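Side-chain contacts in malonyl CoA-acyl carrier protein transacylase (Staphylococcus aureus, PDB 3IM9), which transfers the malonyl group from malonyl-CoA to holo acyl carrier protein, supplying malonyl-ACP for fatty acid biosynthesis: residues A45-F50 with S111-V116; E54-D59 with L74-S79; Q262-T267 with K292-D297. One frame throughout, in Å; residues are numbered along the deposited sequence.

Contact 1. Residues A45-F50 with S111-V116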
# COMPACT_ATOMS: atom_id res chain seq x y z
N ALA A 45 -4.89 -10.04 -17.30
CA ALA A 45 -5.06 -11.47 -17.71
C ALA A 45 -4.09 -11.86 -18.85
O ALA A 45 -3.55 -12.96 -18.83
CB ALA A 45 -6.48 -11.76 -18.11
N LYS A 46 -3.94 -10.95 -19.84
CA LYS A 46 -3.06 -11.30 -20.97
C LYS A 46 -1.61 -11.17 -20.58
O LYS A 46 -0.77 -11.72 -21.30
CB LYS A 46 -3.32 -10.33 -22.14
CG LYS A 46 -4.69 -10.34 -22.80
CD LYS A 46 -5.28 -11.62 -22.62
CE LYS A 46 -6.77 -11.46 -22.91
NZ LYS A 46 -7.38 -12.66 -23.70
N THR A 47 -1.25 -10.42 -19.53
CA THR A 47 0.15 -10.20 -19.21
C THR A 47 0.72 -11.21 -18.28
O THR A 47 1.88 -11.65 -18.42
CB THR A 47 0.25 -8.81 -18.54
OG1 THR A 47 -0.05 -7.79 -19.52
CG2 THR A 47 1.58 -8.58 -17.93
N LEU A 48 -0.05 -11.60 -17.25
CA LEU A 48 0.48 -12.45 -16.21
C LEU A 48 0.51 -13.95 -16.52
O LEU A 48 -0.40 -14.46 -17.24
CB LEU A 48 -0.32 -12.17 -14.92
CG LEU A 48 -0.15 -10.71 -14.42
CD1 LEU A 48 -1.13 -10.35 -13.42
CD2 LEU A 48 1.27 -10.48 -13.81
N ASP A 49 1.45 -14.63 -15.88
CA ASP A 49 1.68 -16.06 -16.09
C ASP A 49 0.83 -16.95 -15.16
O ASP A 49 1.10 -18.15 -15.04
CB ASP A 49 3.22 -16.38 -15.93
CG ASP A 49 3.75 -16.23 -14.52
OD1 ASP A 49 3.02 -15.88 -13.58
OD2 ASP A 49 5.02 -16.41 -14.38
N PHE A 50 -0.16 -16.38 -14.45
CA PHE A 50 -1.11 -17.23 -13.75
C PHE A 50 -2.49 -16.63 -14.02
O PHE A 50 -2.58 -15.51 -14.62
CB PHE A 50 -0.82 -17.25 -12.24
CG PHE A 50 -1.13 -15.90 -11.51
CD1 PHE A 50 -0.26 -14.80 -11.67
CD2 PHE A 50 -2.18 -15.82 -10.58
CE1 PHE A 50 -0.51 -13.58 -10.99
CE2 PHE A 50 -2.46 -14.64 -9.96
CZ PHE A 50 -1.57 -13.49 -10.14
N SER A 111 3.04 2.90 -16.84
CA SER A 111 1.81 2.40 -17.48
C SER A 111 1.27 1.19 -16.64
O SER A 111 2.09 0.52 -15.90
CB SER A 111 2.06 1.90 -18.92
OG SER A 111 2.88 0.72 -18.95
N PHE A 112 -0.01 0.88 -16.81
CA PHE A 112 -0.54 -0.24 -16.03
C PHE A 112 0.22 -1.52 -16.38
O PHE A 112 0.53 -2.32 -15.50
CB PHE A 112 -2.04 -0.45 -16.36
CG PHE A 112 -2.57 -1.68 -15.70
CD1 PHE A 112 -2.77 -1.70 -14.27
CD2 PHE A 112 -2.73 -2.85 -16.44
CE1 PHE A 112 -3.16 -2.92 -13.69
CE2 PHE A 112 -3.16 -4.03 -15.86
CZ PHE A 112 -3.34 -4.06 -14.41
N GLU A 113 0.50 -1.84 -17.67
CA GLU A 113 1.13 -3.10 -18.03
C GLU A 113 2.53 -3.18 -17.48
O GLU A 113 2.92 -4.26 -16.97
CB GLU A 113 1.35 -3.19 -19.60
CG GLU A 113 0.21 -3.78 -20.33
CD GLU A 113 0.47 -3.74 -21.86
OE1 GLU A 113 0.64 -2.61 -22.41
OE2 GLU A 113 0.47 -4.85 -22.45
N ASP A 114 3.25 -2.05 -17.44
CA ASP A 114 4.62 -2.07 -16.84
C ASP A 114 4.44 -2.32 -15.30
O ASP A 114 5.18 -3.16 -14.72
CB ASP A 114 5.37 -0.73 -17.00
CG ASP A 114 5.78 -0.46 -18.46
OD1 ASP A 114 5.55 -1.30 -19.32
OD2 ASP A 114 6.42 0.61 -18.63
N ALA A 115 3.56 -1.56 -14.65
CA ALA A 115 3.37 -1.69 -13.16
C ALA A 115 2.88 -3.04 -12.75
O ALA A 115 3.32 -3.58 -11.71
CB ALA A 115 2.39 -0.66 -12.72
N VAL A 116 2.05 -3.71 -13.56
CA VAL A 116 1.52 -5.04 -13.12
C VAL A 116 2.66 -6.09 -13.15
O VAL A 116 2.78 -6.96 -12.30
CB VAL A 116 0.23 -5.48 -13.89
CG1 VAL A 116 0.57 -6.08 -15.29
CG2 VAL A 116 -0.52 -6.50 -13.04
O HOH W 1 1.91 -6.77 -21.34
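The flat group in this contact is the carboxylate of Glu113, and it meets Thr47 through water rather than directly. Water 1 gives one hydrogen to Glu113 OE2, at 2.6 Å between that atom and the water oxygen, and the other to Thr47 OG1, at 2.9 Å. Thr47 OG1 stays 4.1 Å from Glu113 CG. No aromatic ring crosses the interface: the ring of Phe112 turns instead to Ile40, Ser43 and Ala44, earlier in the helix that Thr47 closes, and on to Thr76 and Ser79 of helix 67-84.

Thr47 divides its two branches between different tasks. Its hydroxyl lies beside the backbone N (chi1 -68°), from where it also bonds Ser43 O one turn back, while the methyl CG2 reaches out tip to tip against Val116, 3.8 Å from CG1. The second methyl of Val116, CG2, lies 3.9 Å from Leu48 CD1, the two side chains running at a slant to one another. Val116 thus holds one methyl for each of two consecutive residues, at the point where helix 35-47 ends and the chain leaves helical geometry. At the other end of the segment pair, Ser111 caps helix 112-128, its OG accepting from Asp114 N at 3.2 Å.

Beyond Leu48 the link turns ionic, Asp49 OD1 pairing with Arg120 of the same helix 112-128. The chemistry is therefore mixed: methyl packing about buried Val116, an ion pair beyond Leu48, and a water bridge that spans a gap too wide for a direct bond, 4.2 Å from Thr47 OG1 to Glu113 OE2.

Contact 2. Residues E54-D59 with L74-S79; sequences ETMFTD and LLTHSS
Thr76 is the first residue of 74-79 to meet the partner helix: its methyl CG2 lies 4.2 Å from Met56 SD. The hydroxyl on the other branch is occupied one turn back, at Pro72 O, so Thr76 offers the sulfur its apolar side. One residue on, His77 takes the end of the methionine. Met56 CE sits 4.0 Å from His77 CB and 4.1 Å from His77 N, the two side chains crossing diagonally. The methionine is straight as far as its sulfur and then bends (chi3 70°), which turns the terminal methyl to His77. With CG anti to the backbone N (chi1 -171°), the ring leads away from the methyl, and the His77 side chain touches Met26, Ala27 and Pro283.

Ser78 turns to the far side, bonding Ile281 O at the end of strand 275-281. Ser79 folds back onto its own helix: OG and N reach Leu75 O from opposite faces of the carbonyl, each at 2.8 Å.

Across the interface, helix 52-57 finishes just after Met56. Glu54 O takes both Thr58 N and Asp59 N, and Thr58 OG1 bonds Glu54 OE2 at 2.8 Å from above the carboxylate plane; the same oxygen also receives Glu60 N. Leu41 of helix 35-47 touches both Met56 and Thr76, so three helices meet here.

Between these two segments Met56 makes every contact, and no hydrogen bond crosses. Thr76 OG1 and Ser79 OG bond their own helix and Ser78 OG bonds Ile281 O, leaving shape and dispersion forces to hold Met56 against helix 67-84.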
# COMPACT_ATOMS: atom_id res chain seq x y z
N GLU A 54 -9.18 -15.49 -12.18
CA GLU A 54 -9.77 -16.59 -11.37
C GLU A 54 -9.35 -16.37 -9.92
O GLU A 54 -10.16 -16.43 -9.01
CB GLU A 54 -9.24 -17.90 -11.89
CG GLU A 54 -9.97 -19.09 -11.12
CD GLU A 54 -9.59 -19.33 -9.69
OE1 GLU A 54 -8.40 -19.19 -9.37
OE2 GLU A 54 -10.50 -19.70 -8.93
N THR A 55 -8.10 -15.94 -9.77
CA THR A 55 -7.55 -15.77 -8.40
C THR A 55 -8.28 -14.64 -7.67
O THR A 55 -8.63 -14.78 -6.47
CB THR A 55 -6.06 -15.55 -8.44
OG1 THR A 55 -5.44 -16.68 -9.04
CG2 THR A 55 -5.45 -15.45 -6.98
N MET A 56 -8.61 -13.56 -8.41
CA MET A 56 -9.36 -12.45 -7.84
C MET A 56 -10.86 -12.83 -7.55
O MET A 56 -11.45 -12.48 -6.51
CB MET A 56 -9.37 -11.24 -8.78
CG MET A 56 -7.93 -10.63 -8.81
SD MET A 56 -7.77 -9.42 -10.12
CE MET A 56 -8.81 -8.06 -9.49
N PHE A 57 -11.49 -13.50 -8.50
CA PHE A 57 -12.94 -13.65 -8.42
C PHE A 57 -13.42 -14.87 -7.65
O PHE A 57 -14.50 -14.70 -7.02
CB PHE A 57 -13.56 -13.77 -9.86
CG PHE A 57 -13.27 -12.60 -10.79
CD1 PHE A 57 -12.85 -11.31 -10.37
CD2 PHE A 57 -13.50 -12.81 -12.20
CE1 PHE A 57 -12.58 -10.26 -11.31
CE2 PHE A 57 -13.26 -11.76 -13.08
CZ PHE A 57 -12.83 -10.48 -12.67
N THR A 58 -12.74 -16.01 -7.72
CA THR A 58 -13.23 -17.20 -7.06
C THR A 58 -12.11 -17.88 -6.22
O THR A 58 -12.45 -18.57 -5.24
CB THR A 58 -13.81 -18.22 -8.07
OG1 THR A 58 -12.95 -18.37 -9.17
CG2 THR A 58 -15.08 -17.63 -8.67
N ASP A 59 -10.83 -17.71 -6.56
CA ASP A 59 -9.66 -18.21 -5.84
C ASP A 59 -9.82 -19.68 -5.40
O ASP A 59 -9.71 -20.01 -4.21
CB ASP A 59 -9.36 -17.36 -4.65
CG ASP A 59 -7.96 -17.63 -4.13
OD1 ASP A 59 -7.72 -17.26 -2.93
OD2 ASP A 59 -7.12 -18.14 -4.89
N LEU A 74 -4.36 -6.46 -6.43
CA LEU A 74 -4.75 -5.17 -5.88
C LEU A 74 -4.47 -4.08 -6.91
O LEU A 74 -5.32 -3.19 -7.04
CB LEU A 74 -3.95 -4.91 -4.59
CG LEU A 74 -4.41 -5.69 -3.36
CD1 LEU A 74 -3.28 -5.75 -2.30
CD2 LEU A 74 -5.67 -5.08 -2.76
N LEU A 75 -3.28 -4.09 -7.51
CA LEU A 75 -3.03 -3.09 -8.56
C LEU A 75 -4.09 -3.13 -9.65
O LEU A 75 -4.54 -2.06 -10.11
CB LEU A 75 -1.61 -3.32 -9.15
CG LEU A 75 -1.23 -2.23 -10.15
CD1 LEU A 75 -0.60 -1.07 -9.42
CD2 LEU A 75 -0.18 -2.82 -11.09
N THR A 76 -4.44 -4.37 -10.06
CA THR A 76 -5.40 -4.52 -11.15
C THR A 76 -6.76 -3.99 -10.72
O THR A 76 -7.43 -3.22 -11.48
CB THR A 76 -5.52 -5.97 -11.49
OG1 THR A 76 -4.23 -6.35 -12.04
CG2 THR A 76 -6.58 -6.20 -12.59
N HIS A 77 -7.23 -4.29 -9.50
CA HIS A 77 -8.56 -3.84 -9.06
C HIS A 77 -8.58 -2.32 -8.94
O HIS A 77 -9.48 -1.66 -9.50
CB HIS A 77 -8.83 -4.47 -7.70
CG HIS A 77 -10.25 -4.29 -7.21
ND1 HIS A 77 -11.30 -3.69 -7.90
CD2 HIS A 77 -10.73 -4.69 -6.02
CE1 HIS A 77 -12.39 -3.78 -7.14
NE2 HIS A 77 -12.05 -4.35 -5.98
N SER A 78 -7.60 -1.72 -8.29
CA SER A 78 -7.57 -0.28 -8.13
C SER A 78 -7.45 0.43 -9.49
O SER A 78 -8.11 1.46 -9.71
CB SER A 78 -6.40 0.15 -7.23
OG SER A 78 -6.70 -0.17 -5.86
N SER A 79 -6.62 -0.14 -10.38
CA SER A 79 -6.43 0.54 -11.70
C SER A 79 -7.70 0.39 -12.53
O SER A 79 -7.98 1.27 -13.39
CB SER A 79 -5.26 -0.10 -12.42
OG SER A 79 -4.02 0.21 -11.70

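Contact 3. Residues Q262-T267 with K292-D297; sequences QFINST and KKINRD
Ile294 points its CD1 methyl at three residues of helix 263-272, Phe263, Ile264 and Thr267, and all three side chains cross it at an angle. With CG1 beside its backbone N (chi1 -68°) and the chain extended from there, the methyl arrives 3.8 Å from Thr267 OG1 and 4.0 Å from Ile264 CA. CD1 also lies 4.1 Å from Ile264 CG1 and at the same distance from Phe263 CD1, approaching the ring obliquely. The shorter branch runs beside it, Ile294 CG2 being 3.9 Å from Thr267 CG2.

Thr267 OG1 is doubly placed: it stands 3.4 Å above the Phe263 ring plane, offset toward the rim, and donates to Phe263 O. The one polar side-chain atom that the methyl meets is thus hydrogen-bonded within its own helix. Just past Ile294, Asn295 OD1 accepts from Asp297 N in an Asx turn as the chain leaves helix 286-294.

Phe263 continues inward onto Leu287, Leu290 and Ile291 of that helix and Met94 of strand 92-95. The Phe263 side chain lies about 9 Å from that of Ser97, probably the nucleophile. On the other flank Ile264 touches Ile167 and Ile294 touches Cys169, which brings strand 162-169 of the mixed sheet against both helices.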
# COMPACT_ATOMS: atom_id res chain seq x y z
N GLN A 262 5.58 5.24 5.98
CA GLN A 262 5.22 6.42 6.78
C GLN A 262 3.82 6.89 6.53
O GLN A 262 3.61 8.00 6.01
CB GLN A 262 6.27 7.54 6.53
CG GLN A 262 7.70 7.07 6.84
CD GLN A 262 7.98 7.00 8.33
OE1 GLN A 262 7.16 7.32 9.19
NE2 GLN A 262 9.16 6.44 8.65
N PHE A 263 2.81 6.07 6.83
CA PHE A 263 1.45 6.49 6.47
C PHE A 263 0.92 7.65 7.27
O PHE A 263 0.27 8.52 6.66
CB PHE A 263 0.49 5.26 6.53
CG PHE A 263 -0.86 5.57 5.88
CD1 PHE A 263 -1.93 5.89 6.69
CD2 PHE A 263 -0.96 5.56 4.51
CE1 PHE A 263 -3.18 6.25 6.11
CE2 PHE A 263 -2.22 5.84 3.87
CZ PHE A 263 -3.34 6.20 4.69
N ILE A 264 1.20 7.68 8.57
CA ILE A 264 0.73 8.84 9.37
C ILE A 264 1.39 10.13 8.81
O ILE A 264 0.65 11.09 8.54
CB ILE A 264 1.08 8.67 10.86
CG1 ILE A 264 0.24 7.49 11.41
CG2 ILE A 264 0.72 9.93 11.68
CD1 ILE A 264 0.70 7.16 12.85
N ASN A 265 2.72 10.14 8.60
CA ASN A 265 3.34 11.42 8.24
C ASN A 265 2.91 11.83 6.85
O ASN A 265 2.84 13.03 6.54
CB ASN A 265 4.84 11.30 8.32
CG ASN A 265 5.38 11.26 9.73
OD1 ASN A 265 6.53 10.84 9.91
ND2 ASN A 265 4.59 11.61 10.69
N SER A 266 2.69 10.84 5.96
CA SER A 266 2.22 11.15 4.59
C SER A 266 0.81 11.74 4.65
O SER A 266 0.52 12.71 3.85
CB SER A 266 2.16 9.88 3.77
OG SER A 266 3.44 9.31 3.59
N THR A 267 -0.11 11.18 5.46
CA THR A 267 -1.42 11.73 5.62
C THR A 267 -1.33 13.18 6.14
O THR A 267 -2.03 14.11 5.59
CB THR A 267 -2.28 10.89 6.57
OG1 THR A 267 -2.42 9.57 5.99
CG2 THR A 267 -3.71 11.45 6.69
N LYS A 292 -9.28 8.40 9.33
CA LYS A 292 -10.23 8.86 10.33
C LYS A 292 -9.59 8.94 11.71
O LYS A 292 -9.91 9.86 12.48
CB LYS A 292 -11.46 7.92 10.33
CG LYS A 292 -12.56 8.28 11.39
CD LYS A 292 -13.11 9.68 11.29
CE LYS A 292 -13.92 9.86 9.96
NZ LYS A 292 -14.38 11.28 9.84
N LYS A 293 -8.69 8.04 12.05
CA LYS A 293 -8.00 8.06 13.35
C LYS A 293 -6.92 9.09 13.39
O LYS A 293 -6.48 9.49 14.45
CB LYS A 293 -7.43 6.66 13.68
CG LYS A 293 -8.56 5.65 14.04
CD LYS A 293 -8.14 4.12 14.07
CE LYS A 293 -9.33 3.10 13.78
NZ LYS A 293 -8.94 1.80 13.07
N ILE A 294 -6.42 9.48 12.23
CA ILE A 294 -5.37 10.53 12.12
C ILE A 294 -6.01 11.93 12.20
O ILE A 294 -5.45 12.83 12.85
CB ILE A 294 -4.55 10.39 10.81
CG1 ILE A 294 -3.71 9.08 10.91
CG2 ILE A 294 -3.56 11.63 10.58
CD1 ILE A 294 -3.21 8.55 9.55
N ASN A 295 -7.07 12.13 11.43
CA ASN A 295 -7.74 13.45 11.41
C ASN A 295 -9.23 13.24 11.19
O ASN A 295 -9.66 12.72 10.15
CB ASN A 295 -7.13 14.35 10.32
CG ASN A 295 -7.74 15.72 10.34
OD1 ASN A 295 -8.99 15.85 10.24
ND2 ASN A 295 -6.87 16.74 10.36
N ARG A 296 -10.03 13.61 12.18
CA ARG A 296 -11.45 13.33 12.10
C ARG A 296 -12.27 14.35 11.34
O ARG A 296 -13.46 14.13 11.19
CB ARG A 296 -12.07 13.13 13.51
CG ARG A 296 -11.91 14.33 14.40
CD ARG A 296 -12.74 14.25 15.72
NE ARG A 296 -12.19 13.29 16.71
CZ ARG A 296 -12.41 13.36 18.03
NH1 ARG A 296 -13.13 14.34 18.55
NH2 ARG A 296 -11.89 12.44 18.84
N ASP A 297 -11.64 15.38 10.79
CA ASP A 297 -12.34 16.46 10.13
C ASP A 297 -12.29 16.37 8.62
O ASP A 297 -13.07 17.04 7.95
CB ASP A 297 -11.76 17.83 10.49
CG ASP A 297 -11.95 18.20 11.96
OD1 ASP A 297 -12.96 17.77 12.55
OD2 ASP A 297 -11.08 18.92 12.48

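Contacts 1 and 2 lie in one group of touching helices: helices 35-47 and 52-57 follow each other in the chain, and Phe112 and Ala115 of contact 1 touch Thr76, Ser79 and Leu75 of contact 2. Contact 2 is fully buried and without any polar bond across it, whereas contact 1 runs from buried Val116 out to exposed Glu113 and ends in a water bridge. Contact 3 lies on the opposite side of the chain's centre, about 32 Å from contact 1 and about 27 Å from contact 2 between centres. Partly buried, it too relies on methyl packing, but it adds an aromatic ring, that of Phe263, whose side chain lies about 9 Å from that of Ser97.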